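Local atomic coordinates of ABC transporter (PDB entry 4G68), a protein that probably binds xylan-derived oligosaccharides outside the cell and delivers them to the membrane part of an ABC transporter. Residues Ala81-Ile86 / Gly104-Pro109; Trp205-Ile210 / Ala409-Lys414; Ala284-Pro289 / Leu352-Leu357; Leu323-Asn328 / Glu334-Ala339. All blocks are in the same frame, centred on the assembly; numbering follows the deposited sequence.

Overall arrangement
Contacts 1 and 4 build one lobe of what is probably a two-lobed, hinged solute-binding protein, with contacts 2 and 3 in or near the other. Contact 1 closes first along the chain; contact 2 then opens and encloses contact 3, which in turn encloses contact 4. The centres of contacts 1 and 4 are about 16 Å apart, and they touch where Ser-107 CB meets Met-324 CE at 3.7 Å. Contacts 2 and 4, on opposite sides of the chain's centre, are about 37 Å apart between centres. Helix 332-353 passes through contact 4 near its start and ends in contact 3, with about 27 Å between those centres, so one continuous helix runs between them.

Contact 1. Residues Ala81-Ile86 / Gly104-Pro109; sequences AYKTKI and GGFSQP
Phe-106 reaches out to Lys-83 and Ile-86 on helix 79-91, the crossover helix of the beta-alpha-beta unit that joins parallel strands 71-76 and 98-102, which flank strand 40-45 in the periplasmic-binding-protein fold. No hydrogen bond spans the two segments; the contact is thin and apolar. The phenyl group gets there because its CG stands anti to the backbone N (chi1 179°), extending the side chain toward the helix. Lys-83 contributes its aliphatic stem, with CG 4.4 Å from Phe-106 CE1 and set obliquely to the ring. Its charged end leads elsewhere: NZ forms a salt bridge with Asp-80, and the ammonium makes cation-pi contacts with Trp-102 and Trp-201. Trp-102 also meets the Phe-106 ring edge-to-face, so one aromatic neighbour serves both residues.

Ser-107 OG, in plane at the edge of the Phe-106 ring, hydrogen-bonds Trp-102 O and Thr-101 OG1. On the helix, Ile-86 CB rests 4.0 Å above one face of the Tyr-82 ring, toward its rim. The CG2 branch of Ile-86 then comes up to the edge of the phenyl ring, near its plane, with CG2 4.3 Å from Phe-106 CZ.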
loop_
_atom_site.group_PDB
_atom_site.type_symbol
_atom_site.label_atom_id
_atom_site.label_comp_id
_atom_site.label_asym_id
_atom_site.label_seq_id
_atom_site.Cartn_x
_atom_site.Cartn_y
_atom_site.Cartn_z
ATOM N N ALA C 81 -2.729 -13.600 -3.587
ATOM C CA ALA C 81 -3.286 -14.910 -3.214
ATOM C C ALA C 81 -3.833 -14.887 -1.769
ATOM O O ALA C 81 -4.772 -15.634 -1.420
ATOM C CB ALA C 81 -2.224 -16.004 -3.386
ATOM N N TYR C 82 -3.243 -14.030 -0.933
ATOM C CA TYR C 82 -3.641 -13.946 0.471
ATOM C C TYR C 82 -5.040 -13.301 0.574
ATOM O O TYR C 82 -5.896 -13.696 1.382
ATOM C CB TYR C 82 -2.585 -13.120 1.233
ATOM C CG TYR C 82 -2.935 -12.926 2.683
ATOM C CD1 TYR C 82 -2.598 -13.899 3.637
ATOM C CD2 TYR C 82 -3.596 -11.769 3.114
ATOM C CE1 TYR C 82 -2.918 -13.722 4.959
ATOM C CE2 TYR C 82 -3.954 -11.595 4.455
ATOM C CZ TYR C 82 -3.613 -12.568 5.365
ATOM O OH TYR C 82 -3.949 -12.395 6.682
ATOM N N LYS C 83 -5.280 -12.277 -0.244
ATOM C CA LYS C 83 -6.607 -11.683 -0.349
ATOM C C LYS C 83 -7.694 -12.753 -0.523
ATOM O O LYS C 83 -8.696 -12.800 0.230
ATOM C CB LYS C 83 -6.621 -10.730 -1.539
ATOM C CG LYS C 83 -5.730 -9.521 -1.259
ATOM C CD LYS C 83 -5.867 -8.490 -2.362
ATOM C CE LYS C 83 -4.917 -7.346 -2.054
ATOM N NZ LYS C 83 -4.202 -7.001 -3.301
ATOM N N THR C 84 -7.474 -13.606 -1.529
ATOM C CA THR C 84 -8.382 -14.714 -1.824
ATOM C C THR C 84 -8.564 -15.626 -0.628
ATOM O O THR C 84 -9.704 -15.927 -0.247
ATOM C CB THR C 84 -7.889 -15.482 -3.050
ATOM O OG1 THR C 84 -7.835 -14.566 -4.147
ATOM C CG2 THR C 84 -8.820 -16.667 -3.418
ATOM N N LYS C 85 -7.438 -16.031 -0.043
ATOM C CA LYS C 85 -7.387 -16.980 1.061
ATOM C C LYS C 85 -8.064 -16.511 2.348
ATOM O O LYS C 85 -8.841 -17.276 2.979
ATOM C CB LYS C 85 -5.925 -17.304 1.397
ATOM C CG LYS C 85 -5.782 -18.405 2.429
ATOM C CD LYS C 85 -4.328 -18.750 2.719
ATOM C CE LYS C 85 -4.236 -19.658 3.932
ATOM N NZ LYS C 85 -2.846 -20.125 4.216
ATOM N N ILE C 86 -7.741 -15.281 2.759
ATOM C CA ILE C 86 -8.346 -14.699 3.983
ATOM C C ILE C 86 -9.865 -14.417 3.834
ATOM O O ILE C 86 -10.627 -14.639 4.763
ATOM C CB ILE C 86 -7.551 -13.478 4.556
ATOM C CG1 ILE C 86 -7.969 -13.200 5.998
ATOM C CG2 ILE C 86 -7.750 -12.197 3.719
ATOM C CD1 ILE C 86 -7.670 -14.369 6.932
ATOM N N GLY C 104 -10.093 -0.467 7.389
ATOM C CA GLY C 104 -11.048 0.334 6.644
ATOM C C GLY C 104 -11.983 -0.549 5.833
ATOM O O GLY C 104 -12.421 -1.610 6.314
ATOM N N GLY C 105 -12.322 -0.067 4.633
ATOM C CA GLY C 105 -13.194 -0.777 3.646
ATOM C C GLY C 105 -12.995 -2.256 3.358
ATOM O O GLY C 105 -13.991 -3.004 3.300
ATOM N N PHE C 106 -11.737 -2.692 3.191
ATOM C CA PHE C 106 -11.436 -4.115 2.931
ATOM C C PHE C 106 -11.913 -4.974 4.075
ATOM O O PHE C 106 -12.372 -6.093 3.876
ATOM C CB PHE C 106 -9.941 -4.296 2.808
ATOM C CG PHE C 106 -9.495 -5.726 2.559
ATOM C CD1 PHE C 106 -9.374 -6.207 1.246
ATOM C CD2 PHE C 106 -9.111 -6.569 3.620
ATOM C CE1 PHE C 106 -8.937 -7.524 0.998
ATOM C CE2 PHE C 106 -8.644 -7.865 3.364
ATOM C CZ PHE C 106 -8.547 -8.335 2.059
ATOM N N SER C 107 -11.736 -4.491 5.303
ATOM C CA SER C 107 -12.114 -5.324 6.447
ATOM C C SER C 107 -13.555 -5.057 6.938
ATOM O O SER C 107 -14.054 -5.730 7.868
ATOM C CB SER C 107 -11.093 -5.191 7.580
ATOM O OG SER C 107 -9.774 -5.428 7.112
ATOM N N GLN C 108 -14.216 -4.062 6.341
ATOM C CA GLN C 108 -15.540 -3.669 6.859
ATOM C C GLN C 108 -16.529 -4.868 6.834
ATOM O O GLN C 108 -17.190 -5.109 7.837
ATOM C CB GLN C 108 -16.110 -2.439 6.136
ATOM C CG GLN C 108 -17.280 -1.797 6.879
ATOM C CD GLN C 108 -17.975 -0.670 6.102
ATOM O OE1 GLN C 108 -17.502 -0.215 5.054
ATOM N NE2 GLN C 108 -19.112 -0.216 6.625
ATOM N N PRO C 109 -16.591 -5.613 5.701
ATOM C CA PRO C 109 -17.446 -6.814 5.587
ATOM C C PRO C 109 -17.233 -7.843 6.684
ATOM O O PRO C 109 -18.234 -8.374 7.221
ATOM C CB PRO C 109 -17.019 -7.433 4.242
ATOM C CG PRO C 109 -16.548 -6.267 3.434
ATOM C CD PRO C 109 -15.901 -5.332 4.415
#

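Contact 2. Residues Trp205-Ile210 / Ala409-Lys414; sequences WYYDMI and AQLFAK
Leu-411 is the first residue of its segment to meet helix 201-215, through Tyr-207. The two backbones stay well apart here, with Leu-411 CA 9.4 Å from Tyr-207 CA, so the side chains have to bridge the gap. Leu-411 does it with one methyl: CD1 lies 4.1 Å from Tyr-207 CD1, approaching the tyrosine ring obliquely. The ring is carried to that side by a first torsion that sets CG anti to the backbone N (chi1 174°). It is also pinned at its far end, where Tyr-207 OH hydrogen-bonds Phe-235 O. Asp-208 OD1 sits in plane at the ring's edge on the CD2 side while accepting a bond from His-404 NE2.

One residue on, Phe-412 begins from a less direct position, but its ring swings across so that CZ stops 4.2 Å from Tyr-206 CB. The beta carbon thus lies at the phenyl edge, near the ring plane, while CZ stands obliquely to the tyrosine ring. The Tyr-206 ring meets Phe-276 edge-to-face. Helix 233-248 closes in alongside, its Leu-242 touching both Tyr-206 and Phe-412 and its Ala-239 touching Leu-411.

Past Phe-412 the helix stops. Lys-414 takes a positive phi of 62°, with two bonds back into the last turn, one of them from Lys-414 N to Leu-411 O at 3.2 Å. What results is the buried packing of helix 398-412 against helix 201-215, closed by a Schellman motif.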
loop_
_atom_site.group_PDB
_atom_site.type_symbol
_atom_site.label_atom_id
_atom_site.label_comp_id
_atom_site.label_asym_id
_atom_site.label_seq_id
_atom_site.Cartn_x
_atom_site.Cartn_y
_atom_site.Cartn_z
ATOM N N TRP C 205 -3.003 2.362 -8.166
ATOM C CA TRP C 205 -2.161 3.476 -7.549
ATOM C C TRP C 205 -1.868 4.747 -8.393
ATOM O O TRP C 205 -1.995 5.926 -7.899
ATOM C CB TRP C 205 -0.861 2.884 -6.987
ATOM C CG TRP C 205 -1.127 2.246 -5.661
ATOM C CD1 TRP C 205 -1.979 1.165 -5.394
ATOM C CD2 TRP C 205 -0.631 2.675 -4.350
ATOM N NE1 TRP C 205 -2.074 0.948 -4.032
ATOM C CE2 TRP C 205 -1.294 1.813 -3.356
ATOM C CE3 TRP C 205 0.203 3.687 -3.908
ATOM C CZ2 TRP C 205 -1.022 1.925 -1.998
ATOM C CZ3 TRP C 205 0.467 3.806 -2.566
ATOM C CH2 TRP C 205 -0.144 2.960 -1.617
ATOM N N TYR C 206 -1.435 4.528 -9.642
ATOM C CA TYR C 206 -1.157 5.600 -10.566
ATOM C C TYR C 206 -2.424 6.381 -10.782
ATOM O O TYR C 206 -2.403 7.619 -10.630
ATOM C CB TYR C 206 -0.637 5.035 -11.919
ATOM C CG TYR C 206 0.753 4.489 -11.947
ATOM C CD1 TYR C 206 1.660 4.978 -12.889
ATOM C CD2 TYR C 206 1.150 3.403 -11.150
ATOM C CE1 TYR C 206 2.935 4.482 -12.964
ATOM C CE2 TYR C 206 2.439 2.870 -11.245
ATOM C CZ TYR C 206 3.313 3.417 -12.173
ATOM O OH TYR C 206 4.627 2.971 -12.295
ATOM N N TYR C 207 -3.529 5.680 -11.104
ATOM C CA TYR C 207 -4.786 6.398 -11.428
ATOM C C TYR C 207 -5.337 7.118 -10.208
ATOM O O TYR C 207 -5.660 8.295 -10.262
ATOM C CB TYR C 207 -5.912 5.433 -11.969
ATOM C CG TYR C 207 -7.156 6.220 -12.116
ATOM C CD1 TYR C 207 -7.418 6.923 -13.293
ATOM C CD2 TYR C 207 -8.023 6.387 -11.038
ATOM C CE1 TYR C 207 -8.557 7.744 -13.390
ATOM C CE2 TYR C 207 -9.120 7.218 -11.104
ATOM C CZ TYR C 207 -9.410 7.875 -12.293
ATOM O OH TYR C 207 -10.550 8.656 -12.338
ATOM N N ASP C 208 -5.486 6.389 -9.094
ATOM C CA ASP C 208 -5.835 7.047 -7.804
ATOM C C ASP C 208 -5.051 8.317 -7.490
ATOM O O ASP C 208 -5.654 9.348 -7.132
ATOM C CB ASP C 208 -5.689 6.085 -6.631
ATOM C CG ASP C 208 -6.619 4.909 -6.718
ATOM O OD1 ASP C 208 -7.380 4.856 -7.672
ATOM O OD2 ASP C 208 -6.562 4.001 -5.841
ATOM N N MET C 209 -3.716 8.227 -7.610
ATOM C CA MET C 209 -2.866 9.387 -7.289
ATOM C C MET C 209 -3.203 10.561 -8.178
ATOM O O MET C 209 -3.281 11.697 -7.699
ATOM C CB MET C 209 -1.357 9.129 -7.439
ATOM C CG MET C 209 -0.639 10.463 -7.821
ATOM S SD MET C 209 -0.576 11.555 -6.358
ATOM C CE MET C 209 -0.024 10.307 -5.178
ATOM N N ILE C 210 -3.344 10.282 -9.475
ATOM C CA ILE C 210 -3.617 11.325 -10.426
ATOM C C ILE C 210 -4.987 11.937 -10.124
ATOM O O ILE C 210 -5.068 13.177 -10.042
ATOM C CB ILE C 210 -3.464 10.874 -11.914
ATOM C CG1 ILE C 210 -2.067 10.246 -12.191
ATOM C CG2 ILE C 210 -3.795 12.069 -12.830
ATOM C CD1 ILE C 210 -2.047 9.296 -13.440
ATOM N N ALA C 409 -7.597 -1.098 -15.445
ATOM C CA ALA C 409 -6.766 -1.974 -16.288
ATOM C C ALA C 409 -7.069 -1.687 -17.779
ATOM O O ALA C 409 -6.168 -1.408 -18.543
ATOM C CB ALA C 409 -6.948 -3.445 -15.936
ATOM N N GLN C 410 -8.353 -1.599 -18.123
ATOM C CA GLN C 410 -8.791 -1.264 -19.497
ATOM C C GLN C 410 -8.361 0.131 -20.034
ATOM O O GLN C 410 -8.200 0.307 -21.265
ATOM C CB GLN C 410 -10.300 -1.398 -19.545
ATOM C CG GLN C 410 -10.727 -2.840 -19.547
ATOM C CD GLN C 410 -12.025 -3.075 -18.820
ATOM O OE1 GLN C 410 -13.059 -2.398 -19.048
ATOM N NE2 GLN C 410 -11.983 -4.042 -17.930
ATOM N N LEU C 411 -8.164 1.091 -19.129
ATOM C CA LEU C 411 -7.474 2.344 -19.464
ATOM C C LEU C 411 -6.024 2.124 -19.906
ATOM O O LEU C 411 -5.600 2.647 -20.958
ATOM C CB LEU C 411 -7.498 3.354 -18.299
ATOM C CG LEU C 411 -8.809 4.067 -17.957
ATOM C CD1 LEU C 411 -8.637 4.876 -16.663
ATOM C CD2 LEU C 411 -9.280 4.967 -19.103
ATOM N N PHE C 412 -5.248 1.390 -19.098
ATOM C CA PHE C 412 -3.850 1.066 -19.472
ATOM C C PHE C 412 -3.780 0.336 -20.833
ATOM O O PHE C 412 -2.760 0.433 -21.574
ATOM C CB PHE C 412 -3.199 0.195 -18.418
ATOM C CG PHE C 412 -2.656 0.958 -17.221
ATOM C CD1 PHE C 412 -3.414 1.061 -16.001
ATOM C CD2 PHE C 412 -1.419 1.599 -17.290
ATOM C CE1 PHE C 412 -2.899 1.734 -14.896
ATOM C CE2 PHE C 412 -0.895 2.265 -16.189
ATOM C CZ PHE C 412 -1.645 2.357 -14.987
ATOM N N ALA C 413 -4.846 -0.408 -21.129
ATOM C CA ALA C 413 -4.864 -1.372 -22.254
ATOM C C ALA C 413 -5.381 -0.692 -23.481
ATOM O O ALA C 413 -5.429 -1.294 -24.550
ATOM C CB ALA C 413 -5.753 -2.567 -21.944
ATOM N N LYS C 414 -5.786 0.564 -23.321
ATOM C CA LYS C 414 -6.316 1.364 -24.434
ATOM C C LYS C 414 -7.598 0.730 -25.010
ATOM O O LYS C 414 -7.886 0.895 -26.208
ATOM C CB LYS C 414 -5.245 1.529 -25.531
ATOM C CG LYS C 414 -3.973 2.251 -25.099
ATOM C CD LYS C 414 -4.229 3.731 -24.841
ATOM C CE LYS C 414 -4.250 4.481 -26.162
ATOM N NZ LYS C 414 -4.539 5.926 -25.989
#

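Contact 3. Residues Ala284-Pro289 / Leu352-Leu357; sequences AFVSDP and LIATGL
Ser-287 and Ile-353 join two helix ends in the solute-binding-protein fold: the C-terminal end of short helix 283-286 and the turn after it meet the C-terminal end of the long helix 332-353, where the chain turns off toward strand 357-358. Their CA atoms are 6.0 Å apart.

Starting at the beta carbon, Ser-287 CB already points to the other segment and lies 3.5 Å from Ile-353 O. One atom further, OG is placed beside its own backbone N and anti to its carbonyl carbon (chi1 -61°), which carries it up to the same oxygen. Ser-287 OG donates a short hydrogen bond to Ile-353 O, 2.6 Å long. The donor meets the carbonyl at a C=O...O angle of 125° and is tilted 31° from the carbonyl plane. OG also brushes the isoleucine side chain, with Ser-287 OG 3.9 Å from Ile-353 CB.

The accepting carbonyl belongs to the last residue of its helix, and Ala-354 follows with a positive phi. The negative end of the helix dipole would probably strengthen the pull on the serine hydroxyl. Without that hydroxyl, as with an alanine here, the Ile-353 carbonyl would probably be left without this donor and the two segments without their one hydrogen bond, joined mainly by the Val-286 and Ala-354 methyls.

Next to the polar link lies this small apolar one, flanked by helix 372-382: Val-286 touches Leu-373 and Ala-354 touches Glu-374. Between the segments, the methyls Val-286 CG2 and Ala-354 CB meet at 4.2 Å.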
loop_
_atom_site.group_PDB
_atom_site.type_symbol
_atom_site.label_atom_id
_atom_site.label_comp_id
_atom_site.label_asym_id
_atom_site.label_seq_id
_atom_site.Cartn_x
_atom_site.Cartn_y
_atom_site.Cartn_z
ATOM N N ALA C 284 12.306 -3.799 -1.382
ATOM C CA ALA C 284 12.814 -4.534 -2.595
ATOM C C ALA C 284 14.006 -3.830 -3.228
ATOM O O ALA C 284 14.749 -4.445 -4.008
ATOM C CB ALA C 284 11.710 -4.721 -3.635
ATOM N N PHE C 285 14.172 -2.541 -2.930
ATOM C CA PHE C 285 15.239 -1.747 -3.596
ATOM C C PHE C 285 16.465 -1.597 -2.685
ATOM O O PHE C 285 17.617 -1.534 -3.163
ATOM C CB PHE C 285 14.746 -0.356 -4.125
ATOM C CG PHE C 285 13.378 -0.394 -4.787
ATOM C CD1 PHE C 285 12.966 -1.501 -5.507
ATOM C CD2 PHE C 285 12.523 0.730 -4.734
ATOM C CE1 PHE C 285 11.729 -1.520 -6.125
ATOM C CE2 PHE C 285 11.299 0.720 -5.351
ATOM C CZ PHE C 285 10.897 -0.404 -6.069
ATOM N N VAL C 286 16.211 -1.560 -1.374
ATOM C CA VAL C 286 17.250 -1.228 -0.412
ATOM C C VAL C 286 17.483 -2.313 0.649
ATOM O O VAL C 286 18.437 -2.228 1.441
ATOM C CB VAL C 286 16.965 0.153 0.214
ATOM C CG1 VAL C 286 16.850 1.200 -0.894
ATOM C CG2 VAL C 286 15.683 0.161 1.065
ATOM N N SER C 287 16.634 -3.333 0.667
ATOM C CA SER C 287 16.848 -4.402 1.634
ATOM C C SER C 287 17.069 -5.770 1.013
ATOM O O SER C 287 17.745 -6.580 1.595
ATOM C CB SER C 287 15.679 -4.469 2.619
ATOM O OG SER C 287 15.576 -3.256 3.336
ATOM N N ASP C 288 16.429 -6.020 -0.125
ATOM C CA ASP C 288 16.563 -7.295 -0.849
ATOM C C ASP C 288 18.029 -7.471 -1.228
ATOM O O ASP C 288 18.607 -6.586 -1.867
ATOM C CB ASP C 288 15.697 -7.236 -2.110
ATOM C CG ASP C 288 15.576 -8.565 -2.813
ATOM O OD1 ASP C 288 16.521 -9.388 -2.752
ATOM O OD2 ASP C 288 14.525 -8.775 -3.434
ATOM N N PRO C 289 18.641 -8.610 -0.843
ATOM C CA PRO C 289 20.053 -8.788 -1.111
ATOM C C PRO C 289 20.406 -8.788 -2.597
ATOM O O PRO C 289 21.571 -8.563 -2.914
ATOM C CB PRO C 289 20.358 -10.158 -0.473
ATOM C CG PRO C 289 19.250 -10.409 0.495
ATOM C CD PRO C 289 18.064 -9.803 -0.190
ATOM N N LEU C 352 12.823 -0.616 10.140
ATOM C CA LEU C 352 14.231 -0.951 9.963
ATOM C C LEU C 352 14.575 -1.399 8.546
ATOM O O LEU C 352 15.614 -1.016 8.010
ATOM C CB LEU C 352 14.635 -2.039 10.957
ATOM C CG LEU C 352 14.805 -1.520 12.391
ATOM C CD1 LEU C 352 14.821 -2.665 13.399
ATOM C CD2 LEU C 352 16.110 -0.723 12.448
ATOM N N ILE C 353 13.688 -2.184 7.942
ATOM C CA ILE C 353 13.904 -2.751 6.630
ATOM C C ILE C 353 13.121 -2.098 5.464
ATOM O O ILE C 353 13.298 -2.514 4.310
ATOM C CB ILE C 353 13.783 -4.291 6.655
ATOM C CG1 ILE C 353 12.313 -4.732 6.661
ATOM C CG2 ILE C 353 14.542 -4.867 7.869
ATOM C CD1 ILE C 353 12.138 -6.247 6.594
ATOM N N ALA C 354 12.275 -1.107 5.760
ATOM C CA ALA C 354 11.529 -0.331 4.745
ATOM C C ALA C 354 10.430 -1.117 3.978
ATOM O O ALA C 354 10.023 -0.749 2.878
ATOM C CB ALA C 354 12.482 0.445 3.799
ATOM N N THR C 355 9.939 -2.177 4.612
ATOM C CA THR C 355 8.760 -2.908 4.123
ATOM C C THR C 355 7.464 -2.198 4.498
ATOM O O THR C 355 6.391 -2.515 3.959
ATOM C CB THR C 355 8.653 -4.354 4.700
ATOM O OG1 THR C 355 8.787 -4.337 6.141
ATOM C CG2 THR C 355 9.643 -5.283 4.050
ATOM N N GLY C 356 7.556 -1.268 5.450
ATOM C CA GLY C 356 6.421 -0.404 5.764
ATOM C C GLY C 356 6.791 0.890 6.472
ATOM O O GLY C 356 7.979 1.156 6.697
ATOM N N LEU C 357 5.780 1.710 6.752
ATOM C CA LEU C 357 5.936 2.850 7.660
ATOM C C LEU C 357 5.330 2.487 9.038
ATOM O O LEU C 357 4.174 2.011 9.090
ATOM C CB LEU C 357 5.253 4.067 7.073
ATOM C CG LEU C 357 5.979 4.631 5.851
ATOM C CD1 LEU C 357 4.999 5.424 4.994
ATOM C CD2 LEU C 357 7.230 5.448 6.262
#

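Contact 4. Residues Leu323-Asn328 / Glu334-Ala339; sequences LMVSAN and EAVRAA
A beta-alpha unit brings Val-325 and Leu-323 against Ala-335, Val-336 and Ala-339: strand 317-325 turns through a short loop into helix 332-353, which folds back over it. The short segment axes approach to 8.7 Å and run almost exactly antiparallel, at 173°. Val-325 carries most of the packing and uses both branches. Its CG1, anti to the backbone N (chi1 169°), meets Ala-335 CB at 3.9 Å. Its CG2 fits among three helix residues, lying 3.8 Å from Ala-335 O, 4.1 Å from Val-336 CG2 and 4.2 Å from Ala-339 CB. The Ala-335 carbonyl beneath it is already engaged in the helix, accepting the bond from Ala-339 N.

The strand belongs to the mixed sheet of the periplasmic-binding-protein fold, where it pairs antiparallel with strand 98-102, and the helix covers one side of that sheet, with Ala-335 also resting on Leu-41 of strand 40-45. Alternation along the strand sends Met-324, present as selenomethionine, the other way, onto Phe-99, Thr-101 and Ser-107. Two residues before Val-325, Leu-323 again faces the helix, where its CD1 methyl lies 3.7 Å from Ala-339 O, and its side chain continues onto Leu-342 and Ala-343.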
loop_
_atom_site.group_PDB
_atom_site.type_symbol
_atom_site.label_atom_id
_atom_site.label_comp_id
_atom_site.label_asym_id
_atom_site.label_seq_id
_atom_site.Cartn_x
_atom_site.Cartn_y
_atom_site.Cartn_z
ATOM N N LEU C 323 -3.488 -6.119 12.317
ATOM C CA LEU C 323 -3.743 -7.519 12.702
ATOM C C LEU C 323 -5.138 -7.616 13.326
ATOM O O LEU C 323 -5.483 -6.803 14.170
ATOM C CB LEU C 323 -2.690 -8.036 13.694
ATOM C CG LEU C 323 -1.220 -7.908 13.253
ATOM C CD1 LEU C 323 -0.267 -8.490 14.280
ATOM C CD2 LEU C 323 -1.017 -8.582 11.899
HETATM N N MSE C 324 -5.920 -8.620 12.901
HETATM C CA MSE C 324 -7.254 -8.871 13.513
HETATM C C MSE C 324 -7.250 -10.249 14.150
HETATM O O MSE C 324 -6.499 -11.140 13.741
HETATM C CB MSE C 324 -8.316 -8.677 12.448
HETATM C CG MSE C 324 -8.557 -7.179 12.258
HETATM SE SE MSE C 324 -10.022 -7.008 10.938
HETATM C CE MSE C 324 -10.187 -5.066 11.153
ATOM N N VAL C 325 -8.078 -10.390 15.183
ATOM C CA VAL C 325 -8.302 -11.633 15.893
ATOM C C VAL C 325 -9.704 -12.113 15.499
ATOM O O VAL C 325 -10.694 -11.372 15.620
ATOM C CB VAL C 325 -8.248 -11.399 17.441
ATOM C CG1 VAL C 325 -8.737 -12.634 18.206
ATOM C CG2 VAL C 325 -6.813 -11.016 17.890
ATOM N N SER C 326 -9.782 -13.366 15.082
ATOM C CA SER C 326 -11.085 -13.963 14.717
ATOM C C SER C 326 -12.061 -14.061 15.889
ATOM O O SER C 326 -11.652 -14.372 16.998
ATOM C CB SER C 326 -10.869 -15.331 14.103
ATOM O OG SER C 326 -10.405 -15.112 12.785
ATOM N N ALA C 327 -13.352 -13.809 15.623
ATOM C CA ALA C 327 -14.378 -13.799 16.680
ATOM C C ALA C 327 -14.494 -15.203 17.286
ATOM O O ALA C 327 -14.741 -15.343 18.483
ATOM C CB ALA C 327 -15.738 -13.341 16.111
ATOM N N ASN C 328 -14.239 -16.230 16.467
ATOM C CA ASN C 328 -14.345 -17.654 16.899
ATOM C C ASN C 328 -13.038 -18.300 17.365
ATOM O O ASN C 328 -12.916 -19.534 17.437
ATOM C CB ASN C 328 -15.033 -18.510 15.824
ATOM C CG ASN C 328 -14.160 -18.757 14.614
ATOM O OD1 ASN C 328 -13.069 -18.162 14.469
ATOM N ND2 ASN C 328 -14.622 -19.632 13.732
ATOM N N GLU C 334 -5.427 -14.893 24.792
ATOM C CA GLU C 334 -4.046 -15.206 24.354
ATOM C C GLU C 334 -3.754 -14.641 22.951
ATOM O O GLU C 334 -2.657 -14.086 22.707
ATOM C CB GLU C 334 -3.826 -16.723 24.388
ATOM C CG GLU C 334 -4.032 -17.297 25.807
ATOM C CD GLU C 334 -5.495 -17.702 26.198
ATOM O OE1 GLU C 334 -6.505 -17.449 25.504
ATOM O OE2 GLU C 334 -5.636 -18.317 27.284
ATOM N N ALA C 335 -4.735 -14.793 22.051
ATOM C CA ALA C 335 -4.671 -14.234 20.685
ATOM C C ALA C 335 -4.502 -12.697 20.607
ATOM O O ALA C 335 -3.729 -12.184 19.751
ATOM C CB ALA C 335 -5.876 -14.678 19.864
ATOM N N VAL C 336 -5.199 -11.962 21.484
ATOM C CA VAL C 336 -5.024 -10.492 21.572
ATOM C C VAL C 336 -3.626 -10.169 22.123
ATOM O O VAL C 336 -3.005 -9.221 21.643
ATOM C CB VAL C 336 -6.130 -9.809 22.441
ATOM C CG1 VAL C 336 -5.877 -8.289 22.585
ATOM C CG2 VAL C 336 -7.497 -10.016 21.828
ATOM N N ARG C 337 -3.115 -10.968 23.091
ATOM C CA ARG C 337 -1.818 -10.668 23.690
ATOM C C ARG C 337 -0.718 -10.814 22.663
ATOM O O ARG C 337 0.142 -9.897 22.498
ATOM C CB ARG C 337 -1.499 -11.508 24.932
ATOM C CG ARG C 337 -0.231 -11.051 25.656
ATOM C CD ARG C 337 -0.099 -11.691 27.043
ATOM N NE ARG C 337 -0.048 -13.147 26.933
ATOM C CZ ARG C 337 1.074 -13.862 26.889
ATOM N NH1 ARG C 337 2.248 -13.245 26.963
ATOM N NH2 ARG C 337 1.004 -15.177 26.789
ATOM N N ALA C 338 -0.759 -11.950 21.967
ATOM C CA ALA C 338 0.114 -12.168 20.846
ATOM C C ALA C 338 -0.004 -11.140 19.769
ATOM O O ALA C 338 1.010 -10.713 19.261
ATOM C CB ALA C 338 -0.122 -13.554 20.257
ATOM N N ALA C 339 -1.235 -10.816 19.344
ATOM C CA ALA C 339 -1.439 -9.824 18.277
ATOM C C ALA C 339 -0.744 -8.513 18.693
ATOM O O ALA C 339 0.067 -7.968 17.903
ATOM C CB ALA C 339 -2.919 -9.581 17.981
#